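Local coordinates for protein ribosomal RNA small subunit methyltransferase E (Legionella pneumophila, PDB 5O95) that probably methylates the N3 position of a uridine in 16S ribosomal RNA, using S-adenosyl-L-methionine as the methyl donor, at residues 15-23 / 64-72; 127-138 / 149-157. All coordinates share one frame; numbering follows the deposited sequence.

Contact 1. Residues 15-23 / 64-72; sequences YQPGQLLEL and QVFVRIASV
The Phe66 ring carries the aliphatic part of Glu22 over one face. CG of Glu22 stands 4.2 Å from the centroid of the Phe66 ring, a CH-pi contact. Glu22 and Phe66 run side by side in the same direction, and the carboxylate and ring planes are 37° apart. The Glu22 chain is fully extended, with CG anti to the backbone N (chi1 -179°), which lays the carboxylate beside the CE2-CZ side of the ring, within reach of Gln64. There Gln64 NE2 donates to Glu22 OE2 at 2.7 Å, from above the carboxylate plane. A water bonded to Glu22 OE1 also reaches Gln64 NE2, weakly.

The Arg68 guanidinium is the second flat group. Leu20 CB lies over one of its faces. At its edge NH1 of Arg68 donates to Gly18 O at 2.8 Å, with the acceptor close to the guanidinium plane. Bends at chi2 and chi3 fold the arginine back over Leu20 to make this bond. Gly18 belongs to a type II turn from Gln16 to Gln19, and its positive phi suits glycine.

The backbones pair antiparallel throughout. Leu21 and Val67 form a hydrogen-bonded pair, with Leu21 N to Val67 O at 2.8 Å. Ile69 N to Gln19 O and Leu23 N to Val65 O extend the pairing on either side. On the sheet face opposite Phe66, Leu21 CB meets Val67 CG2 at 3.9 Å.

Within this chain strand 20-22 is an outermost strand of the five-stranded sheet, and strand 64-74 lies between it and strand 51-61. Glu58 of strand 51-61 forms a salt bridge with Arg68 NE, and Arg59 makes a cation-pi contact with Phe66. Leu45 of strand 42-46 meets Leu21, Val67 and Ile69, and Leu43 meets Val67.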
loop_
_atom_site.group_PDB
_atom_site.type_symbol
_atom_site.label_atom_id
_atom_site.label_comp_id
_atom_site.label_asym_id
_atom_site.label_seq_id
_atom_site.Cartn_x
_atom_site.Cartn_y
_atom_site.Cartn_z
ATOM N N TYR B 15 3.324 -34.809 -2.230
ATOM C CA TYR B 15 4.649 -35.366 -2.451
ATOM C C TYR B 15 5.149 -35.965 -1.150
ATOM O O TYR B 15 4.673 -35.617 -0.069
ATOM C CB TYR B 15 5.661 -34.336 -2.986
ATOM C CG TYR B 15 5.114 -33.706 -4.230
ATOM C CD1 TYR B 15 5.172 -34.383 -5.436
ATOM C CD2 TYR B 15 4.457 -32.473 -4.182
ATOM C CE1 TYR B 15 4.627 -33.856 -6.580
ATOM C CE2 TYR B 15 3.900 -31.929 -5.329
ATOM C CZ TYR B 15 3.990 -32.636 -6.522
ATOM O OH TYR B 15 3.435 -32.106 -7.668
ATOM N N GLN B 16 6.106 -36.872 -1.279
ATOM C CA GLN B 16 6.670 -37.551 -0.125
ATOM C C GLN B 16 8.174 -37.355 -0.095
ATOM O O GLN B 16 8.792 -37.162 -1.139
ATOM C CB GLN B 16 6.386 -39.060 -0.177
ATOM C CG GLN B 16 4.907 -39.411 -0.275
ATOM C CD GLN B 16 4.058 -38.708 0.773
ATOM O OE1 GLN B 16 4.448 -38.602 1.936
ATOM N NE2 GLN B 16 2.889 -38.219 0.361
ATOM N N PRO B 17 8.804 -37.449 1.079
ATOM C CA PRO B 17 10.263 -37.317 1.121
ATOM C C PRO B 17 10.925 -38.332 0.207
ATOM O O PRO B 17 10.460 -39.466 0.066
ATOM C CB PRO B 17 10.595 -37.590 2.593
ATOM C CG PRO B 17 9.387 -37.106 3.321
ATOM C CD PRO B 17 8.215 -37.493 2.429
ATOM N N GLY B 18 12.028 -37.919 -0.410
ATOM C CA GLY B 18 12.764 -38.776 -1.314
ATOM C C GLY B 18 12.266 -38.781 -2.743
ATOM O O GLY B 18 12.932 -39.364 -3.605
ATOM N N GLN B 19 11.129 -38.145 -3.032
ATOM C CA GLN B 19 10.612 -38.166 -4.392
ATOM C C GLN B 19 11.347 -37.163 -5.265
ATOM O O GLN B 19 11.816 -36.124 -4.794
ATOM C CB GLN B 19 9.114 -37.869 -4.415
ATOM C CG GLN B 19 8.291 -39.071 -3.926
ATOM C CD GLN B 19 6.799 -38.806 -3.867
ATOM O OE1 GLN B 19 6.343 -37.690 -4.108
ATOM N NE2 GLN B 19 6.030 -39.839 -3.540
ATOM N N LEU B 20 11.441 -37.491 -6.548
ATOM C CA LEU B 20 11.975 -36.588 -7.555
ATOM C C LEU B 20 10.808 -35.909 -8.256
ATOM O O LEU B 20 9.859 -36.573 -8.683
ATOM C CB LEU B 20 12.820 -37.350 -8.577
ATOM C CG LEU B 20 13.576 -36.470 -9.581
ATOM C CD1 LEU B 20 14.651 -35.649 -8.888
ATOM C CD2 LEU B 20 14.188 -37.338 -10.678
ATOM N N LEU B 21 10.873 -34.587 -8.359
ATOM C CA LEU B 21 9.811 -33.813 -8.983
ATOM C C LEU B 21 10.403 -32.992 -10.118
ATOM O O LEU B 21 11.302 -32.173 -9.891
ATOM C CB LEU B 21 9.162 -32.893 -7.952
ATOM C CG LEU B 21 8.140 -31.904 -8.507
ATOM C CD1 LEU B 21 6.966 -32.646 -9.127
ATOM C CD2 LEU B 21 7.687 -30.965 -7.401
ATOM N N GLU B 22 9.914 -33.220 -11.335
ATOM C CA GLU B 22 10.196 -32.307 -12.430
ATOM C C GLU B 22 9.254 -31.121 -12.296
ATOM O O GLU B 22 8.027 -31.280 -12.331
ATOM C CB GLU B 22 9.986 -32.982 -13.782
ATOM C CG GLU B 22 10.306 -32.047 -14.934
ATOM C CD GLU B 22 10.132 -32.702 -16.283
ATOM O OE1 GLU B 22 9.821 -33.903 -16.312
ATOM O OE2 GLU B 22 10.307 -32.016 -17.309
ATOM N N LEU B 23 9.816 -29.935 -12.112
ATOM C CA LEU B 23 8.955 -28.781 -11.933
ATOM C C LEU B 23 8.082 -28.590 -13.157
ATOM O O LEU B 23 8.455 -28.970 -14.268
ATOM C CB LEU B 23 9.803 -27.536 -11.710
ATOM C CG LEU B 23 10.642 -27.564 -10.439
ATOM C CD1 LEU B 23 11.378 -26.225 -10.335
ATOM C CD2 LEU B 23 9.775 -27.790 -9.213
ATOM N N GLN B 64 14.192 -27.635 -18.139
ATOM C CA GLN B 64 13.702 -28.667 -17.242
ATOM C C GLN B 64 14.489 -28.592 -15.945
ATOM O O GLN B 64 15.725 -28.557 -15.961
ATOM C CB GLN B 64 13.883 -30.051 -17.856
ATOM C CG GLN B 64 12.894 -30.404 -18.949
ATOM C CD GLN B 64 13.096 -31.826 -19.446
ATOM O OE1 GLN B 64 14.122 -32.141 -20.047
ATOM N NE2 GLN B 64 12.125 -32.696 -19.180
ATOM N N VAL B 65 13.778 -28.546 -14.827
ATOM C CA VAL B 65 14.390 -28.546 -13.504
ATOM C C VAL B 65 13.838 -29.743 -12.740
ATOM O O VAL B 65 12.617 -29.855 -12.564
ATOM C CB VAL B 65 14.109 -27.242 -12.746
ATOM C CG1 VAL B 65 14.801 -27.277 -11.389
ATOM C CG2 VAL B 65 14.583 -26.027 -13.559
ATOM N N PHE B 66 14.734 -30.625 -12.274
ATOM C CA PHE B 66 14.374 -31.770 -11.440
ATOM C C PHE B 66 14.840 -31.525 -10.006
ATOM O O PHE B 66 16.020 -31.265 -9.774
ATOM C CB PHE B 66 15.018 -33.054 -11.973
ATOM C CG PHE B 66 14.552 -33.426 -13.346
ATOM C CD1 PHE B 66 15.183 -32.911 -14.467
ATOM C CD2 PHE B 66 13.469 -34.275 -13.520
ATOM C CE1 PHE B 66 14.745 -33.239 -15.740
ATOM C CE2 PHE B 66 13.034 -34.617 -14.793
ATOM C CZ PHE B 66 13.668 -34.095 -15.899
ATOM N N VAL B 67 13.920 -31.610 -9.058
ATOM C CA VAL B 67 14.233 -31.331 -7.661
ATOM C C VAL B 67 13.970 -32.573 -6.826
ATOM O O VAL B 67 13.043 -33.343 -7.085
ATOM C CB VAL B 67 13.485 -30.102 -7.101
ATOM C CG1 VAL B 67 13.632 -28.931 -8.057
ATOM C CG2 VAL B 67 12.016 -30.421 -6.806
ATOM N N ARG B 68 14.797 -32.759 -5.809
ATOM C CA ARG B 68 14.681 -33.894 -4.908
ATOM C C ARG B 68 14.031 -33.397 -3.625
ATOM O O ARG B 68 14.551 -32.484 -2.978
ATOM C CB ARG B 68 16.060 -34.503 -4.651
ATOM C CG ARG B 68 16.044 -35.732 -3.742
ATOM C CD ARG B 68 15.307 -36.916 -4.388
ATOM N NE ARG B 68 15.950 -37.365 -5.621
ATOM C CZ ARG B 68 15.585 -38.449 -6.301
ATOM N NH1 ARG B 68 14.572 -39.186 -5.869
ATOM N NH2 ARG B 68 16.223 -38.791 -7.416
ATOM N N ILE B 69 12.862 -33.948 -3.304
ATOM C CA ILE B 69 12.136 -33.584 -2.095
ATOM C C ILE B 69 12.819 -34.253 -0.910
ATOM O O ILE B 69 12.907 -35.487 -0.851
ATOM C CB ILE B 69 10.667 -34.033 -2.169
ATOM C CG1 ILE B 69 10.002 -33.597 -3.477
ATOM C CG2 ILE B 69 9.914 -33.538 -0.940
ATOM C CD1 ILE B 69 9.843 -32.142 -3.603
ATOM N N ALA B 70 13.299 -33.449 0.038
ATOM C CA ALA B 70 13.945 -34.006 1.225
ATOM C C ALA B 70 12.979 -34.192 2.388
ATOM O O ALA B 70 13.069 -35.190 3.119
ATOM C CB ALA B 70 15.094 -33.100 1.666
ATOM N N SER B 71 12.069 -33.249 2.601
ATOM C CA SER B 71 11.219 -33.315 3.777
ATOM C C SER B 71 9.996 -32.439 3.555
ATOM O O SER B 71 9.958 -31.603 2.641
ATOM C CB SER B 71 11.980 -32.920 5.044
ATOM O OG SER B 71 12.340 -31.551 4.949
ATOM N N VAL B 72 8.966 -32.700 4.357
ATOM C CA VAL B 72 7.663 -32.049 4.245
ATOM C C VAL B 72 7.280 -31.498 5.611
ATOM O O VAL B 72 7.519 -32.146 6.633
ATOM C CB VAL B 72 6.585 -33.041 3.753
ATOM C CG1 VAL B 72 5.282 -32.296 3.436
ATOM C CG2 VAL B 72 7.073 -33.797 2.536
HETATM O O HOH W 1 10.997 -35.790 -18.430
HETATM O O HOH W 2 10.946 -28.236 -15.339
#

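Contact 2. Residues 127-138 / 149-157; sequences MAKKMHQWLNII and QIPELRQPV
Met131 reaches from helix 124-145 down to Leu153, Arg154, Gln155 and Pro156. Its CB leaves the helix toward the other segment. CG is anti to the carbonyl carbon (chi1 -66°), and further bends at chi2 and chi3 curl the chain. Met131 SD then meets the CD corner of the Pro156 ring, 3.8 Å from Pro156 CD. The terminal CE touches three residues. Met131 CE is 3.7 Å from Leu153 CG. The same Met131 CE is 3.4 Å from Arg154 O. It also packs against the amide end of Gln155, whose chain bends at chi2 to bring NE2 near. Arg154 O is buried here and has no polar partner in the model.

One helical turn earlier, Met127 lies alongside the Pro156 ring, the two side chains running in opposite senses. Met127 SD is 3.6 Å from Pro156 CG, so the two methionine sulfurs both pack against this proline.

Leu153 fills the middle of the contact. Leu153 CD2 meets Trp134 CB at 4.0 Å and also lies near Leu135 CB, reaching the helix backbone between these side chains. Ile138 closes the other end. Ile138 CG2 presses on Pro151 CD at 3.4 Å, tighter than usual for two carbons. Ile138 CG2 also touches Ile150 CG2 at 3.8 Å. Its other branch ends at CD1, which touches Leu153 CB.

The packing is mostly apolar. Trp134 NE1 is hydrogen-bonded to Glu96 of helix 94-104. Within this chain strand 152-158 is an edge strand of the parallel sheet and pairs with strand 109-114. Strand 109-114, helix 124-145 and strand 152-158 form a beta-alpha-beta unit, and here the crossover helix packs on the strand that follows it, within the SPOUT methyltransferase domain.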
loop_
_atom_site.group_PDB
_atom_site.type_symbol
_atom_site.label_atom_id
_atom_site.label_comp_id
_atom_site.label_asym_id
_atom_site.label_seq_id
_atom_site.Cartn_x
_atom_site.Cartn_y
_atom_site.Cartn_z
ATOM N N MET B 127 -10.589 -10.165 -20.540
ATOM C CA MET B 127 -10.810 -10.539 -19.150
ATOM C C MET B 127 -10.196 -11.905 -18.848
ATOM O O MET B 127 -9.563 -12.084 -17.802
ATOM C CB MET B 127 -12.298 -10.508 -18.819
ATOM C CG MET B 127 -12.585 -10.666 -17.348
ATOM S SD MET B 127 -11.784 -9.388 -16.335
ATOM C CE MET B 127 -13.008 -8.080 -16.381
ATOM N N ALA B 128 -10.313 -12.856 -19.783
ATOM C CA ALA B 128 -9.677 -14.152 -19.539
ATOM C C ALA B 128 -8.169 -14.000 -19.405
ATOM O O ALA B 128 -7.542 -14.650 -18.560
ATOM C CB ALA B 128 -10.016 -15.127 -20.667
ATOM N N LYS B 129 -7.561 -13.149 -20.236
ATOM C CA LYS B 129 -6.127 -12.934 -20.092
ATOM C C LYS B 129 -5.808 -12.257 -18.766
ATOM O O LYS B 129 -4.818 -12.595 -18.120
ATOM C CB LYS B 129 -5.583 -12.104 -21.251
ATOM C CG LYS B 129 -5.639 -12.836 -22.601
ATOM C CD LYS B 129 -5.079 -11.977 -23.722
ATOM C CE LYS B 129 -5.409 -12.581 -25.079
ATOM N NZ LYS B 129 -5.065 -14.030 -25.111
ATOM N N LYS B 130 -6.614 -11.265 -18.374
ATOM C CA LYS B 130 -6.375 -10.594 -17.095
ATOM C C LYS B 130 -6.503 -11.558 -15.926
ATOM O O LYS B 130 -5.698 -11.518 -14.992
ATOM C CB LYS B 130 -7.336 -9.416 -16.934
ATOM C CG LYS B 130 -6.948 -8.199 -17.736
ATOM C CD LYS B 130 -5.677 -7.608 -17.155
ATOM C CE LYS B 130 -5.456 -6.202 -17.672
ATOM N NZ LYS B 130 -4.052 -5.793 -17.395
ATOM N N MET B 131 -7.498 -12.447 -15.968
ATOM C CA MET B 131 -7.672 -13.404 -14.876
ATOM C C MET B 131 -6.479 -14.353 -14.767
ATOM O O MET B 131 -6.048 -14.695 -13.652
ATOM C CB MET B 131 -8.983 -14.170 -15.051
ATOM C CG MET B 131 -10.246 -13.296 -14.918
ATOM S SD MET B 131 -10.462 -12.864 -13.176
ATOM C CE MET B 131 -10.824 -14.475 -12.439
ATOM N N HIS B 132 -5.923 -14.772 -15.910
ATOM C CA HIS B 132 -4.716 -15.605 -15.891
ATOM C C HIS B 132 -3.549 -14.845 -15.277
ATOM O O HIS B 132 -2.850 -15.352 -14.385
ATOM C CB HIS B 132 -4.369 -16.042 -17.319
ATOM C CG HIS B 132 -3.183 -16.955 -17.395
ATOM N ND1 HIS B 132 -3.281 -18.315 -17.186
ATOM C CD2 HIS B 132 -1.875 -16.707 -17.656
ATOM C CE1 HIS B 132 -2.083 -18.864 -17.301
ATOM N NE2 HIS B 132 -1.213 -17.912 -17.588
ATOM N N GLN B 133 -3.368 -13.585 -15.704
ATOM C CA GLN B 133 -2.259 -12.779 -15.217
ATOM C C GLN B 133 -2.424 -12.463 -13.743
ATOM O O GLN B 133 -1.447 -12.490 -12.990
ATOM C CB GLN B 133 -2.175 -11.481 -16.019
ATOM C CG GLN B 133 -1.828 -11.715 -17.468
ATOM C CD GLN B 133 -2.087 -10.495 -18.328
ATOM O OE1 GLN B 133 -2.287 -9.390 -17.818
ATOM N NE2 GLN B 133 -2.095 -10.691 -19.644
ATOM N N TRP B 134 -3.657 -12.166 -13.318
ATOM C CA TRP B 134 -3.909 -11.845 -11.916
ATOM C C TRP B 134 -3.698 -13.054 -11.025
ATOM O O TRP B 134 -3.163 -12.918 -9.912
ATOM C CB TRP B 134 -5.329 -11.322 -11.730
ATOM C CG TRP B 134 -5.551 -9.995 -12.355
ATOM C CD1 TRP B 134 -4.595 -9.073 -12.696
ATOM C CD2 TRP B 134 -6.807 -9.440 -12.740
ATOM N NE1 TRP B 134 -5.191 -7.966 -13.261
ATOM C CE2 TRP B 134 -6.548 -8.169 -13.299
ATOM C CE3 TRP B 134 -8.130 -9.887 -12.656
ATOM C CZ2 TRP B 134 -7.566 -7.343 -13.789
ATOM C CZ3 TRP B 134 -9.148 -9.061 -13.151
ATOM C CH2 TRP B 134 -8.852 -7.800 -13.695
ATOM N N LEU B 135 -4.103 -14.245 -11.485
ATOM C CA LEU B 135 -3.803 -15.453 -10.702
ATOM C C LEU B 135 -2.307 -15.619 -10.540
ATOM O O LEU B 135 -1.832 -15.948 -9.441
ATOM C CB LEU B 135 -4.389 -16.719 -11.342
ATOM C CG LEU B 135 -4.031 -18.009 -10.574
ATOM C CD1 LEU B 135 -4.743 -18.028 -9.240
ATOM C CD2 LEU B 135 -4.397 -19.230 -11.410
ATOM N N ASN B 136 -1.548 -15.400 -11.612
ATOM C CA ASN B 136 -0.102 -15.556 -11.500
ATOM C C ASN B 136 0.511 -14.517 -10.562
ATOM O O ASN B 136 1.459 -14.824 -9.845
ATOM C CB ASN B 136 0.567 -15.642 -12.877
ATOM C CG ASN B 136 0.360 -17.008 -13.540
ATOM O OD1 ASN B 136 0.070 -17.989 -12.853
ATOM N ND2 ASN B 136 0.525 -17.076 -14.855
ATOM N N ILE B 137 -0.036 -13.298 -10.522
ATOM C CA ILE B 137 0.454 -12.300 -9.568
ATOM C C ILE B 137 0.177 -12.730 -8.136
ATOM O O ILE B 137 1.019 -12.550 -7.242
ATOM C CB ILE B 137 -0.190 -10.948 -9.893
ATOM C CG1 ILE B 137 0.411 -10.433 -11.178
ATOM C CG2 ILE B 137 0.016 -9.944 -8.755
ATOM C CD1 ILE B 137 -0.383 -9.267 -11.789
ATOM N N ILE B 138 -1.011 -13.287 -7.887
ATOM C CA ILE B 138 -1.338 -13.762 -6.548
ATOM C C ILE B 138 -0.409 -14.896 -6.145
ATOM O O ILE B 138 0.115 -14.925 -5.025
ATOM C CB ILE B 138 -2.810 -14.184 -6.491
ATOM C CG1 ILE B 138 -3.715 -12.952 -6.669
ATOM C CG2 ILE B 138 -3.101 -14.965 -5.240
ATOM C CD1 ILE B 138 -5.150 -13.336 -6.905
ATOM N N GLN B 149 -1.183 -21.157 0.983
ATOM C CA GLN B 149 -2.513 -21.352 0.454
ATOM C C GLN B 149 -2.744 -20.143 -0.426
ATOM O O GLN B 149 -2.364 -19.033 -0.044
ATOM C CB GLN B 149 -3.526 -21.362 1.595
ATOM C CG GLN B 149 -4.955 -21.610 1.197
ATOM C CD GLN B 149 -5.874 -21.807 2.399
ATOM O OE1 GLN B 149 -5.455 -22.267 3.472
ATOM N NE2 GLN B 149 -7.143 -21.461 2.223
ATOM N N ILE B 150 -3.329 -20.364 -1.602
ATOM C CA ILE B 150 -3.565 -19.302 -2.575
ATOM C C ILE B 150 -4.949 -18.710 -2.334
ATOM O O ILE B 150 -5.916 -19.462 -2.217
ATOM C CB ILE B 150 -3.513 -19.862 -4.007
ATOM C CG1 ILE B 150 -2.281 -20.754 -4.207
ATOM C CG2 ILE B 150 -3.602 -18.699 -5.026
ATOM C CD1 ILE B 150 -0.964 -20.053 -3.997
ATOM N N PRO B 151 -5.088 -17.372 -2.252
ATOM C CA PRO B 151 -6.422 -16.773 -2.140
ATOM C C PRO B 151 -7.291 -17.217 -3.301
ATOM O O PRO B 151 -6.805 -17.458 -4.404
ATOM C CB PRO B 151 -6.160 -15.255 -2.239
ATOM C CG PRO B 151 -4.705 -15.045 -2.168
ATOM C CD PRO B 151 -3.994 -16.398 -2.246
ATOM N N GLU B 152 -8.595 -17.316 -3.043
ATOM C CA GLU B 152 -9.544 -17.588 -4.113
ATOM C C GLU B 152 -9.700 -16.341 -4.975
ATOM O O GLU B 152 -9.929 -15.243 -4.464
ATOM C CB GLU B 152 -10.895 -17.992 -3.516
ATOM C CG GLU B 152 -11.943 -18.385 -4.553
ATOM C CD GLU B 152 -13.245 -18.857 -3.925
ATOM O OE1 GLU B 152 -13.344 -18.869 -2.680
ATOM O OE2 GLU B 152 -14.171 -19.215 -4.678
ATOM N N LEU B 153 -9.556 -16.502 -6.292
ATOM C CA LEU B 153 -9.783 -15.418 -7.238
ATOM C C LEU B 153 -11.076 -15.775 -7.948
ATOM O O LEU B 153 -11.149 -16.790 -8.648
ATOM C CB LEU B 153 -8.617 -15.270 -8.213
ATOM C CG LEU B 153 -8.827 -14.285 -9.376
ATOM C CD1 LEU B 153 -9.105 -12.889 -8.861
ATOM C CD2 LEU B 153 -7.593 -14.265 -10.276
ATOM N N ARG B 154 -12.110 -14.985 -7.708
ATOM C CA ARG B 154 -13.427 -15.255 -8.255
ATOM C C ARG B 154 -13.591 -14.573 -9.605
ATOM O O ARG B 154 -12.914 -13.596 -9.919
ATOM C CB ARG B 154 -14.504 -14.747 -7.297
ATOM C CG ARG B 154 -14.577 -15.496 -5.990
ATOM C CD ARG B 154 -15.553 -16.646 -6.072
ATOM N NE ARG B 154 -15.967 -17.084 -4.745
ATOM C CZ ARG B 154 -17.039 -16.624 -4.106
ATOM N NH1 ARG B 154 -17.813 -15.707 -4.674
ATOM N NH2 ARG B 154 -17.338 -17.079 -2.898
ATOM N N GLN B 155 -14.503 -15.113 -10.405
ATOM C CA GLN B 155 -14.830 -14.497 -11.685
ATOM C C GLN B 155 -15.441 -13.111 -11.457
ATOM O O GLN B 155 -16.164 -12.906 -10.474
ATOM C CB GLN B 155 -15.809 -15.386 -12.441
ATOM C CG GLN B 155 -15.180 -16.659 -12.961
ATOM C CD GLN B 155 -14.054 -16.385 -13.935
ATOM O OE1 GLN B 155 -14.186 -15.560 -14.845
ATOM N NE2 GLN B 155 -12.933 -17.068 -13.743
ATOM N N PRO B 156 -15.162 -12.140 -12.329
ATOM C CA PRO B 156 -15.760 -10.809 -12.158
ATOM C C PRO B 156 -17.280 -10.876 -12.179
ATOM O O PRO B 156 -17.878 -11.675 -12.902
ATOM C CB PRO B 156 -15.221 -10.021 -13.357
ATOM C CG PRO B 156 -13.945 -10.714 -13.717
ATOM C CD PRO B 156 -14.227 -12.175 -13.466
ATOM N N VAL B 157 -17.911 -10.022 -11.366
ATOM C CA VAL B 157 -19.366 -9.926 -11.338
ATOM C C VAL B 157 -19.755 -8.464 -11.180
ATOM O O VAL B 157 -18.967 -7.631 -10.717
ATOM C CB VAL B 157 -20.033 -10.757 -10.214
ATOM C CG1 VAL B 157 -19.794 -12.262 -10.405
ATOM C CG2 VAL B 157 -19.581 -10.293 -8.841
#

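The two contacts lie in different parts of the chain, with centres about 27 Å apart and nearest atoms about 13 Å apart. They do not touch. Contact 1 closes before contact 2 opens. Contact 1 joins strand 20-22 to strand 64-74 in the mixed sheet of the N-terminal PUA-like part. Contact 2 joins helix 124-145 to strand 152-158 in the parallel sheet of the SPOUT methyltransferase part. They share no helix, strand or sheet. Each is thus internal packing of a different part of this RsmE-family enzyme. Both lie away from the residues that bind S-adenosyl-L-methionine, which come later in the chain, from Leu174 to Thr227.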